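Local structure of viral protein F93 (Sulfolobus turreted icosahedral virus, 2CO5) at residues Tyr12-Val17 with Ser32-Arg37; Arg8-Ile13 with Tyr48-Ser53; Leu25-Leu30 with Lys69-Thr74; Asp57-Glu62 with Thr74-Lys79. The protein probably binds DNA as a winged-helix protein of an archaeal virus, and forms a dimer whose subunits are joined by an interchain disulfide. All coordinates share one frame; numbering follows the deposited sequence.

Contact 1: residues Tyr12-Val17 with Ser32-Arg37; sequences YIILKV and SEILKR
Ile-34 meets Ile-13, Ile-14 and Val-17 in an apolar contact between helix 9-20 and helix 30-38. The local axes come within 10.1 Å and cross at 97°. Ile-13 CG2 lies 3.8 Å from Ile-34 CG2 and touches CG1 as well. The two isoleucines cross at about a right angle. Val-17 CG2 reaches Ile-34 CG1 at 3.9 Å. Ile-34 CG1 is anti to the carbonyl carbon (chi1 -71°), which leaves this branch between Ile-13 and Val-17. Its CD1 continues to a looser contact with Ile-14 CG1 at 4.3 Å. The other branch of Val-17, CG1, rests on the CB of Glu-33 at 3.7 Å.

Polar interactions stay at the margin. Glu-33 forms long ion pairs with Lys-36 and Arg-37 one turn on. Its OE1 sits over one face of the Arg-37 guanidinium, so charge alone acts there. Asn-21 ND2 bonds both Glu-33 OE1 and Val-17 O, a polar bridge beside the apolar one.

These are the first two helices of the winged-helix core. Leu-47 of helix 44-56 packs on Ile-14 and Ile-34, and Ile-91 of the second subunit packs on Ile-13.

Contact 2: residues Arg8-Ile13 with Tyr48-Ser53; sequences RINYYI and YPLIDS
Leu-50 of helix 44-56 points at helix 9-20 and packs against Asn-10 and Tyr-11. The contact belongs to the helical core of the winged-helix fold. By its order in the chain, helix 44-56 is probably the recognition helix. The local axes are 10.9 Å apart at closest, with 70° between their directions.

Leu-50 CB starts the contact, 4.1 Å from Tyr-11 CE1. CG is anti to the carbonyl carbon (chi1 -66°), and this sends the two methyl groups across to helix 9-20. CD1 lies 3.8 Å from Asn-10 CB. CD2 takes the other side and lies against the outer end of the Tyr-11 side chain, 3.6 Å from CZ. It is also near Arg-8 NH1, at 4.2 Å, and Arg-8 is exposed. The backbone joins in: Leu-50 O lies in the plane of the Tyr-11 ring, at its edge.

Tyr-6 makes an edge-to-face stack with Tyr-11. Arg-8 also packs on Met-7 of the second subunit. No direct hydrogen bond joins the two helices here. One water bridges them instead, 2.8 Å from Tyr-11 OH and 2.7 Å from Ser-53 OG.

Contact 3: residues Leu25-Leu30 with Lys69-Thr74; sequences LEKKRL and KVLFLT
Glu-26, whose CA lies against Lys-69 O, puts its carboxylate over one face of the Arg-29 guanidinium. Glu-26 OE1 stands 3.1 Å above that plane, over its centre. It forms a salt bridge with Arg-29 NE, but no N-H points at the oxygen. The attraction is therefore one of charge alone.

Across the contact the backbones pair. Leu-25 and Leu-71 form an antiparallel hydrogen-bonded pair. Leu-25 N gives a nearly straight bond of 3.0 Å to Leu-71 O (166°). Leu-71 N returns a shorter one of 2.7 Å to Leu-25 O. Glu-26 and Val-70 follow as a non-hydrogen-bonded pair. Lys-27 N then bonds Lys-69 O at 2.9 Å, and a water that Lys-69 O also accepts from takes the N-H of Lys-28.

This pairing adds the short strand 24-26 to the edge of the wing hairpin, giving the three-stranded sheet of the winged-helix fold. Strand 70-73 is its centre, with a backbone hydrogen bond between Arg-61 of strand 60-63 and Phe-72 on its other side.

Leu-25 and Leu-71 share the face turned to the helices. Leu-71 CD1 meets Leu-30 CD2 at 4.1 Å, the two side chains crossing at about a right angle. Ile-51 of helix 44-56 packs on both Leu-30 and Leu-71. Lys-27 is extended, with CG anti to the backbone N (chi1 -168°), and runs beside Lys-69 in the same direction. Their amino groups end 3.9 Å apart. Glu-62 OE2 forms a salt bridge with Lys-27 NZ, and the Lys-69 chain also packs on Glu-62.

Contact 4: residues Asp57-Glu62 with Thr74-Lys79; sequences DKILRE and TEKGMK
Thr-74 OG1 is gripped by three backbone groups. It lies 2.7 Å from Lys-58 O and 2.9 Å from Ile-59 O, and its single proton could go to either. It also accepts from Gly-77 N at 3.0 Å, the N-cap bond of helix 75-92. The hydroxyl sits between the backbone N and the carbonyl carbon (chi1 66°), which lets it face its own helix and the neighbouring turn together.

Ile-59 O is shared in turn. Thr-74 N donates to it at 3.2 Å, with an angle of 165° at the hydrogen, and the CA-H of Gly-77 leans on it. Gly-77 has no side chain, so the backbones can close to 4.0 Å between its CA and that of Ile-59. The two carbonyls lie near the start of helix 75-92, whose dipole would be expected to favour them.

The turn at Lys-58 is a Schellman motif that ends helix 44-56. Lys-58 is the C-prime residue, with positive phi. In the winged-helix fold this is where the chain passes from the probable recognition helix into the first wing strand.

Lys-76 spans the turn. Its chain is extended, and NZ donates to Asp-57 O at 3.0 Å. The same amino group forms a salt bridge of 3.5 Å with Asp-57 OD1, while Asp-57 OD2 is bonded by Tyr-6 OH. Ile-59 CD1 lies across the aliphatic part of Lys-76, 3.8 Å from CE. Beyond the cap, Thr-74 CG2 touches Arg-61 CB and lies near the plane of its guanidinium, at the edge.

All four contacts lie in one small winged-helix domain. Contacts 1 and 2 share helix 9-20, with centres about 10 Å apart, and set it against helices 30-38 and 44-56. Contacts 3 and 4 share Thr-74 and both reach the sheet, about 12 Å apart. Contacts 1 and 4 are farthest from each other, about 16 Å between centres, on opposite sides of the chain's centre. Along the chain contact 3 alternates with the others, while contact 4 opens after contacts 1 and 2 close. Leu-25 and Leu-30 of contact 3 pack on Val-17 of contact 1, and Leu-71 on Ile-51 of contact 2, so sheet and helices share one core. Helix 75-92 leads towards Cys-93, which forms the interchain disulfide.

Contact 1: residues Tyr12-Val17 with Ser32-Arg37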
# COMPACT_ATOMS: atom_id res chain seq x y z
N TYR B 12 -4.91 -0.17 5.80
CA TYR B 12 -3.98 0.06 6.90
C TYR B 12 -4.45 1.22 7.76
O TYR B 12 -4.49 1.13 8.98
CB TYR B 12 -2.56 0.33 6.38
CG TYR B 12 -1.60 0.72 7.49
CD1 TYR B 12 -1.07 -0.25 8.33
CD2 TYR B 12 -1.26 2.05 7.71
CE1 TYR B 12 -0.20 0.09 9.36
CE2 TYR B 12 -0.40 2.41 8.74
CZ TYR B 12 0.13 1.42 9.56
OH TYR B 12 0.99 1.75 10.58
N ILE B 13 -4.81 2.31 7.10
CA ILE B 13 -5.28 3.50 7.80
C ILE B 13 -6.52 3.23 8.65
O ILE B 13 -6.59 3.67 9.80
CB ILE B 13 -5.55 4.64 6.80
CG1 ILE B 13 -4.22 5.22 6.32
CG2 ILE B 13 -6.39 5.71 7.45
CD1 ILE B 13 -4.35 6.08 5.10
N ILE B 14 -7.49 2.50 8.11
CA ILE B 14 -8.70 2.14 8.86
C ILE B 14 -8.34 1.34 10.12
O ILE B 14 -8.79 1.66 11.21
CB ILE B 14 -9.70 1.33 8.01
CG1 ILE B 14 -10.36 2.24 6.95
CG2 ILE B 14 -10.76 0.70 8.90
CD1 ILE B 14 -11.18 1.50 5.91
N LEU B 15 -7.54 0.29 9.94
CA LEU B 15 -7.11 -0.56 11.06
C LEU B 15 -6.29 0.20 12.10
O LEU B 15 -6.39 -0.06 13.30
CB LEU B 15 -6.31 -1.77 10.55
CG LEU B 15 -7.09 -3.06 10.26
CD1 LEU B 15 -8.50 -2.78 9.82
CD2 LEU B 15 -6.36 -3.95 9.25
N LYS B 16 -5.45 1.13 11.64
CA LYS B 16 -4.60 1.90 12.53
C LYS B 16 -5.43 2.84 13.40
O LYS B 16 -5.12 3.02 14.58
CB LYS B 16 -3.56 2.69 11.72
CG LYS B 16 -2.57 3.55 12.54
CD LYS B 16 -1.74 2.73 13.49
CE LYS B 16 -0.71 3.59 14.22
NZ LYS B 16 -0.10 2.86 15.37
N VAL B 17 -6.48 3.42 12.82
CA VAL B 17 -7.38 4.32 13.56
C VAL B 17 -8.17 3.56 14.64
O VAL B 17 -8.41 4.09 15.72
CB VAL B 17 -8.33 5.08 12.60
CG1 VAL B 17 -9.53 5.68 13.34
CG2 VAL B 17 -7.57 6.18 11.88
N SER B 32 -13.92 11.26 10.10
CA SER B 32 -13.32 12.41 10.77
C SER B 32 -11.97 12.07 11.40
O SER B 32 -11.01 12.82 11.27
CB SER B 32 -14.24 12.93 11.87
OG SER B 32 -15.45 13.40 11.32
N GLU B 33 -11.91 10.93 12.09
CA GLU B 33 -10.69 10.46 12.73
C GLU B 33 -9.55 10.32 11.73
O GLU B 33 -8.44 10.77 11.98
CB GLU B 33 -10.92 9.11 13.41
CG GLU B 33 -11.55 9.19 14.78
CD GLU B 33 -10.61 9.80 15.81
OE1 GLU B 33 -9.53 9.22 16.05
OE2 GLU B 33 -10.96 10.86 16.37
N ILE B 34 -9.84 9.67 10.61
CA ILE B 34 -8.87 9.50 9.53
C ILE B 34 -8.39 10.85 9.01
O ILE B 34 -7.19 11.06 8.80
CB ILE B 34 -9.48 8.70 8.37
CG1 ILE B 34 -9.66 7.23 8.77
CG2 ILE B 34 -8.61 8.80 7.13
CD1 ILE B 34 -10.52 6.45 7.79
N LEU B 35 -9.33 11.78 8.80
CA LEU B 35 -8.98 13.11 8.32
C LEU B 35 -8.07 13.85 9.30
O LEU B 35 -7.07 14.45 8.90
CB LEU B 35 -10.23 13.95 8.04
CG LEU B 35 -9.97 15.36 7.48
CD1 LEU B 35 -9.11 15.30 6.20
CD2 LEU B 35 -11.27 16.08 7.24
N LYS B 36 -8.41 13.81 10.59
CA LYS B 36 -7.66 14.58 11.56
C LYS B 36 -6.32 13.92 11.92
O LYS B 36 -5.34 14.62 12.14
CB LYS B 36 -8.50 14.91 12.81
CG LYS B 36 -8.71 13.82 13.83
CD LYS B 36 -8.78 14.45 15.23
CE LYS B 36 -9.31 13.48 16.27
NZ LYS B 36 -9.05 13.95 17.65
N ARG B 37 -6.28 12.60 11.95
CA ARG B 37 -5.04 11.88 12.26
C ARG B 37 -4.09 11.76 11.06
O ARG B 37 -2.88 11.82 11.23
CB ARG B 37 -5.34 10.48 12.84
CG ARG B 37 -6.12 10.49 14.16
CD ARG B 37 -5.33 11.09 15.30
NE ARG B 37 -6.19 11.42 16.44
CZ ARG B 37 -6.34 10.70 17.55
NH1 ARG B 37 -5.67 9.56 17.72
NH2 ARG B 37 -7.16 11.11 18.50

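Contact 2: residues Arg8-Ile13 with Tyr48-Ser53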
# COMPACT_ATOMS: atom_id res chain seq x y z
N ARG B 8 -3.21 -2.34 1.08
CA ARG B 8 -3.62 -1.08 0.50
C ARG B 8 -3.62 -0.08 1.65
O ARG B 8 -4.01 -0.43 2.77
CB ARG B 8 -5.02 -1.19 -0.11
CG ARG B 8 -5.11 -2.21 -1.23
CD ARG B 8 -6.55 -2.49 -1.61
NE ARG B 8 -7.22 -1.33 -2.20
CZ ARG B 8 -8.52 -1.27 -2.48
NH1 ARG B 8 -9.32 -2.30 -2.24
NH2 ARG B 8 -9.03 -0.16 -3.00
N ILE B 9 -3.19 1.14 1.37
CA ILE B 9 -2.98 2.14 2.40
C ILE B 9 -4.28 2.45 3.16
O ILE B 9 -4.25 2.68 4.37
CB ILE B 9 -2.32 3.42 1.82
CG1 ILE B 9 -1.50 4.14 2.89
CG2 ILE B 9 -3.36 4.34 1.17
CD1 ILE B 9 -0.31 3.34 3.37
N ASN B 10 -5.42 2.43 2.47
CA ASN B 10 -6.69 2.77 3.10
C ASN B 10 -7.14 1.73 4.11
O ASN B 10 -7.74 2.07 5.13
CB ASN B 10 -7.76 3.03 2.04
CG ASN B 10 -7.65 4.41 1.41
OD1 ASN B 10 -8.34 4.72 0.43
ND2 ASN B 10 -6.80 5.25 1.97
N TYR B 11 -6.83 0.45 3.84
CA TYR B 11 -7.09 -0.61 4.81
C TYR B 11 -6.19 -0.44 6.03
O TYR B 11 -6.66 -0.55 7.15
CB TYR B 11 -6.87 -2.00 4.21
CG TYR B 11 -8.01 -2.51 3.33
CD1 TYR B 11 -9.32 -2.53 3.80
CD2 TYR B 11 -7.76 -3.00 2.06
CE1 TYR B 11 -10.36 -3.02 3.02
CE2 TYR B 11 -8.80 -3.50 1.27
CZ TYR B 11 -10.08 -3.51 1.75
OH TYR B 11 -11.11 -3.98 0.97
N TYR B 12 -4.91 -0.17 5.80
CA TYR B 12 -3.98 0.06 6.90
C TYR B 12 -4.45 1.22 7.76
O TYR B 12 -4.49 1.13 8.98
CB TYR B 12 -2.56 0.33 6.38
CG TYR B 12 -1.60 0.72 7.49
CD1 TYR B 12 -1.07 -0.25 8.33
CD2 TYR B 12 -1.26 2.05 7.71
CE1 TYR B 12 -0.20 0.09 9.36
CE2 TYR B 12 -0.40 2.41 8.74
CZ TYR B 12 0.13 1.42 9.56
OH TYR B 12 0.99 1.75 10.58
N ILE B 13 -4.81 2.31 7.10
CA ILE B 13 -5.28 3.50 7.80
C ILE B 13 -6.52 3.23 8.65
O ILE B 13 -6.59 3.67 9.80
CB ILE B 13 -5.55 4.64 6.80
CG1 ILE B 13 -4.22 5.22 6.32
CG2 ILE B 13 -6.39 5.71 7.45
CD1 ILE B 13 -4.35 6.08 5.10
N TYR B 48 -17.11 3.34 3.25
CA TYR B 48 -18.02 2.39 3.89
C TYR B 48 -18.03 1.00 3.25
O TYR B 48 -18.18 0.01 3.95
CB TYR B 48 -19.42 2.98 4.04
CG TYR B 48 -19.44 4.13 5.01
CD1 TYR B 48 -19.23 3.92 6.37
CD2 TYR B 48 -19.61 5.44 4.58
CE1 TYR B 48 -19.21 4.98 7.28
CE2 TYR B 48 -19.60 6.50 5.47
CZ TYR B 48 -19.40 6.27 6.82
OH TYR B 48 -19.39 7.32 7.71
N PRO B 49 -17.88 0.92 1.91
CA PRO B 49 -17.61 -0.39 1.30
C PRO B 49 -16.36 -1.09 1.82
O PRO B 49 -16.39 -2.31 1.97
CB PRO B 49 -17.47 -0.05 -0.19
CG PRO B 49 -18.33 1.12 -0.36
CD PRO B 49 -18.06 1.95 0.88
N LEU B 50 -15.28 -0.34 2.06
CA LEU B 50 -14.07 -0.91 2.68
C LEU B 50 -14.38 -1.46 4.06
O LEU B 50 -13.96 -2.55 4.42
CB LEU B 50 -12.94 0.12 2.78
CG LEU B 50 -12.33 0.65 1.47
CD1 LEU B 50 -11.27 1.72 1.78
CD2 LEU B 50 -11.74 -0.47 0.62
N ILE B 51 -15.12 -0.67 4.84
CA ILE B 51 -15.58 -1.09 6.16
C ILE B 51 -16.42 -2.37 6.07
O ILE B 51 -16.21 -3.30 6.84
CB ILE B 51 -16.42 0.02 6.85
CG1 ILE B 51 -15.55 1.23 7.18
CG2 ILE B 51 -17.05 -0.51 8.14
CD1 ILE B 51 -16.34 2.44 7.60
N ASP B 52 -17.35 -2.42 5.11
CA ASP B 52 -18.23 -3.58 4.95
C ASP B 52 -17.41 -4.84 4.71
O ASP B 52 -17.67 -5.88 5.31
CB ASP B 52 -19.21 -3.39 3.80
CG ASP B 52 -20.33 -2.42 4.13
OD1 ASP B 52 -20.50 -2.06 5.32
OD2 ASP B 52 -21.06 -2.01 3.20
N SER B 53 -16.43 -4.74 3.82
CA SER B 53 -15.58 -5.89 3.50
C SER B 53 -14.88 -6.39 4.75
O SER B 53 -14.87 -7.59 5.01
CB SER B 53 -14.56 -5.52 2.41
OG SER B 53 -15.21 -5.32 1.16
O HOH W 1 -13.70 -3.52 -0.10

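Contact 3: residues Leu25-Leu30 with Lys69-Thr74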
# COMPACT_ATOMS: atom_id res chain seq x y z
N LEU B 25 -14.41 1.99 18.14
CA LEU B 25 -14.75 3.32 17.66
C LEU B 25 -16.14 3.32 17.04
O LEU B 25 -16.51 2.38 16.33
CB LEU B 25 -13.72 3.79 16.64
CG LEU B 25 -13.85 5.22 16.10
CD1 LEU B 25 -13.53 6.25 17.17
CD2 LEU B 25 -12.96 5.40 14.88
N GLU B 26 -16.91 4.36 17.33
CA GLU B 26 -18.21 4.54 16.71
C GLU B 26 -17.98 4.76 15.22
O GLU B 26 -17.07 5.49 14.84
CB GLU B 26 -18.96 5.73 17.31
CG GLU B 26 -19.48 5.49 18.72
CD GLU B 26 -20.06 6.74 19.37
OE1 GLU B 26 -20.19 7.78 18.69
OE2 GLU B 26 -20.38 6.68 20.58
N LYS B 27 -18.81 4.11 14.41
CA LYS B 27 -18.70 4.17 12.95
C LYS B 27 -18.78 5.60 12.41
O LYS B 27 -18.05 5.95 11.48
CB LYS B 27 -19.81 3.31 12.34
CG LYS B 27 -19.69 3.01 10.85
CD LYS B 27 -20.96 2.29 10.38
CE LYS B 27 -20.90 1.88 8.92
NZ LYS B 27 -22.00 0.92 8.59
N LYS B 28 -19.64 6.42 13.00
CA LYS B 28 -19.86 7.79 12.52
C LYS B 28 -18.65 8.72 12.70
O LYS B 28 -18.64 9.84 12.18
CB LYS B 28 -21.09 8.41 13.19
CG LYS B 28 -21.00 8.60 14.71
CD LYS B 28 -22.35 9.00 15.29
CE LYS B 28 -22.31 9.18 16.80
NZ LYS B 28 -23.54 9.85 17.32
N ARG B 29 -17.64 8.27 13.44
CA ARG B 29 -16.47 9.08 13.71
C ARG B 29 -15.25 8.67 12.89
O ARG B 29 -14.26 9.39 12.87
CB ARG B 29 -16.16 9.05 15.21
CG ARG B 29 -17.12 9.94 15.99
CD ARG B 29 -17.22 9.61 17.45
NE ARG B 29 -18.33 10.35 18.05
CZ ARG B 29 -18.61 10.40 19.35
NH1 ARG B 29 -17.88 9.74 20.24
NH2 ARG B 29 -19.66 11.12 19.77
N LEU B 30 -15.32 7.53 12.21
CA LEU B 30 -14.16 6.99 11.50
C LEU B 30 -13.62 7.95 10.46
O LEU B 30 -12.42 8.18 10.40
CB LEU B 30 -14.51 5.65 10.83
CG LEU B 30 -13.40 4.97 10.03
CD1 LEU B 30 -12.13 4.78 10.87
CD2 LEU B 30 -13.89 3.65 9.46
N LYS B 69 -23.81 2.99 15.40
CA LYS B 69 -23.15 1.69 15.36
C LYS B 69 -21.72 1.82 15.89
O LYS B 69 -21.09 2.87 15.73
CB LYS B 69 -23.13 1.13 13.93
CG LYS B 69 -24.50 1.07 13.25
CD LYS B 69 -24.42 0.46 11.87
CE LYS B 69 -25.70 0.69 11.08
NZ LYS B 69 -25.65 0.07 9.72
N VAL B 70 -21.23 0.77 16.54
CA VAL B 70 -19.87 0.75 17.07
C VAL B 70 -19.05 -0.29 16.34
O VAL B 70 -19.48 -1.43 16.17
CB VAL B 70 -19.83 0.43 18.58
CG1 VAL B 70 -18.38 0.33 19.05
CG2 VAL B 70 -20.58 1.48 19.38
N LEU B 71 -17.86 0.13 15.89
CA LEU B 71 -16.90 -0.78 15.27
C LEU B 71 -15.95 -1.33 16.34
O LEU B 71 -15.54 -0.61 17.25
CB LEU B 71 -16.11 -0.08 14.16
CG LEU B 71 -16.89 0.34 12.92
CD1 LEU B 71 -15.99 1.10 11.94
CD2 LEU B 71 -17.53 -0.88 12.24
N PHE B 72 -15.62 -2.61 16.21
CA PHE B 72 -14.65 -3.27 17.06
C PHE B 72 -13.62 -3.97 16.18
O PHE B 72 -13.98 -4.55 15.15
CB PHE B 72 -15.32 -4.32 17.94
CG PHE B 72 -16.29 -3.76 18.93
CD1 PHE B 72 -17.62 -3.55 18.58
CD2 PHE B 72 -15.88 -3.44 20.22
CE1 PHE B 72 -18.53 -3.03 19.49
CE2 PHE B 72 -16.79 -2.93 21.15
CZ PHE B 72 -18.11 -2.72 20.77
N LEU B 73 -12.36 -3.91 16.60
CA LEU B 73 -11.29 -4.68 15.97
C LEU B 73 -11.21 -6.05 16.66
O LEU B 73 -11.03 -6.13 17.85
CB LEU B 73 -9.96 -3.93 16.10
CG LEU B 73 -8.79 -4.41 15.25
CD1 LEU B 73 -9.09 -4.24 13.77
CD2 LEU B 73 -7.53 -3.65 15.61
N THR B 74 -11.36 -7.12 15.88
CA THR B 74 -11.30 -8.48 16.41
C THR B 74 -9.85 -8.94 16.57
O THR B 74 -8.92 -8.28 16.12
CB THR B 74 -11.99 -9.47 15.45
OG1 THR B 74 -11.26 -9.53 14.21
CG2 THR B 74 -13.44 -9.04 15.19
O HOH W 2 -21.67 5.28 15.01

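Contact 4: residues Asp57-Glu62 with Thr74-Lys79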
# COMPACT_ATOMS: atom_id res chain seq x y z
N ASP B 57 -15.62 -9.97 6.57
CA ASP B 57 -14.45 -10.86 6.70
C ASP B 57 -13.95 -11.02 8.15
O ASP B 57 -12.87 -11.59 8.38
CB ASP B 57 -13.30 -10.34 5.83
CG ASP B 57 -12.17 -11.36 5.66
OD1 ASP B 57 -12.47 -12.56 5.47
OD2 ASP B 57 -10.99 -10.97 5.69
N LYS B 58 -14.71 -10.51 9.12
CA LYS B 58 -14.41 -10.70 10.54
C LYS B 58 -13.11 -10.05 11.01
O LYS B 58 -12.57 -10.42 12.05
CB LYS B 58 -14.39 -12.20 10.91
CG LYS B 58 -15.51 -13.05 10.30
CD LYS B 58 -16.89 -12.48 10.57
CE LYS B 58 -17.98 -13.50 10.27
NZ LYS B 58 -19.33 -12.88 10.22
N ILE B 59 -12.62 -9.07 10.25
CA ILE B 59 -11.49 -8.24 10.66
C ILE B 59 -12.00 -7.20 11.66
O ILE B 59 -11.41 -6.99 12.72
CB ILE B 59 -10.85 -7.50 9.45
CG1 ILE B 59 -10.29 -8.51 8.43
CG2 ILE B 59 -9.76 -6.54 9.90
CD1 ILE B 59 -9.20 -9.42 8.98
N LEU B 60 -13.12 -6.57 11.29
CA LEU B 60 -13.88 -5.73 12.20
C LEU B 60 -15.15 -6.46 12.64
O LEU B 60 -15.59 -7.41 11.98
CB LEU B 60 -14.27 -4.41 11.53
CG LEU B 60 -13.16 -3.43 11.18
CD1 LEU B 60 -13.75 -2.18 10.53
CD2 LEU B 60 -12.37 -3.06 12.43
N ARG B 61 -15.71 -5.99 13.74
CA ARG B 61 -17.04 -6.38 14.20
C ARG B 61 -17.88 -5.12 14.38
O ARG B 61 -17.35 -4.07 14.74
CB ARG B 61 -16.97 -7.13 15.53
CG ARG B 61 -18.24 -7.04 16.40
CD ARG B 61 -18.31 -8.08 17.50
NE ARG B 61 -17.87 -7.59 18.81
CZ ARG B 61 -16.61 -7.58 19.25
NH1 ARG B 61 -15.61 -8.01 18.48
NH2 ARG B 61 -16.35 -7.14 20.48
N GLU B 62 -19.18 -5.23 14.14
CA GLU B 62 -20.10 -4.11 14.29
C GLU B 62 -21.21 -4.49 15.26
O GLU B 62 -21.87 -5.51 15.09
CB GLU B 62 -20.69 -3.75 12.94
CG GLU B 62 -21.30 -2.36 12.86
CD GLU B 62 -21.84 -2.06 11.47
OE1 GLU B 62 -22.84 -2.69 11.06
OE2 GLU B 62 -21.26 -1.19 10.78
N THR B 74 -11.36 -7.12 15.88
CA THR B 74 -11.30 -8.48 16.41
C THR B 74 -9.85 -8.94 16.57
O THR B 74 -8.92 -8.28 16.12
CB THR B 74 -11.99 -9.47 15.45
OG1 THR B 74 -11.26 -9.53 14.21
CG2 THR B 74 -13.44 -9.04 15.19
N GLU B 75 -9.68 -10.10 17.21
CA GLU B 75 -8.37 -10.73 17.33
C GLU B 75 -7.78 -10.98 15.95
O GLU B 75 -6.60 -10.74 15.72
CB GLU B 75 -8.48 -12.05 18.09
CG GLU B 75 -8.86 -11.92 19.55
CD GLU B 75 -9.20 -13.25 20.18
OE1 GLU B 75 -8.77 -14.29 19.63
OE2 GLU B 75 -9.89 -13.26 21.22
N LYS B 76 -8.62 -11.47 15.04
CA LYS B 76 -8.22 -11.68 13.64
C LYS B 76 -7.72 -10.36 13.02
O LYS B 76 -6.73 -10.35 12.29
CB LYS B 76 -9.39 -12.24 12.83
CG LYS B 76 -9.08 -12.50 11.34
CD LYS B 76 -10.30 -13.06 10.59
CE LYS B 76 -10.01 -13.18 9.10
NZ LYS B 76 -11.05 -13.96 8.36
N GLY B 77 -8.42 -9.27 13.32
CA GLY B 77 -8.09 -7.96 12.79
C GLY B 77 -6.83 -7.36 13.37
O GLY B 77 -6.07 -6.70 12.66
N MET B 78 -6.59 -7.58 14.66
CA MET B 78 -5.36 -7.13 15.30
C MET B 78 -4.16 -7.85 14.67
O MET B 78 -3.13 -7.23 14.41
CB MET B 78 -5.40 -7.39 16.81
CG MET B 78 -4.17 -6.91 17.59
SD MET B 78 -3.82 -5.13 17.50
CE MET B 78 -2.33 -5.05 18.50
N LYS B 79 -4.31 -9.16 14.44
CA LYS B 79 -3.27 -9.95 13.78
C LYS B 79 -3.02 -9.45 12.35
O LYS B 79 -1.88 -9.42 11.91
CB LYS B 79 -3.64 -11.44 13.77
CG LYS B 79 -2.52 -12.35 13.27
CD LYS B 79 -2.86 -13.82 13.48
CE LYS B 79 -1.74 -14.73 12.98
NZ LYS B 79 -2.01 -16.17 13.26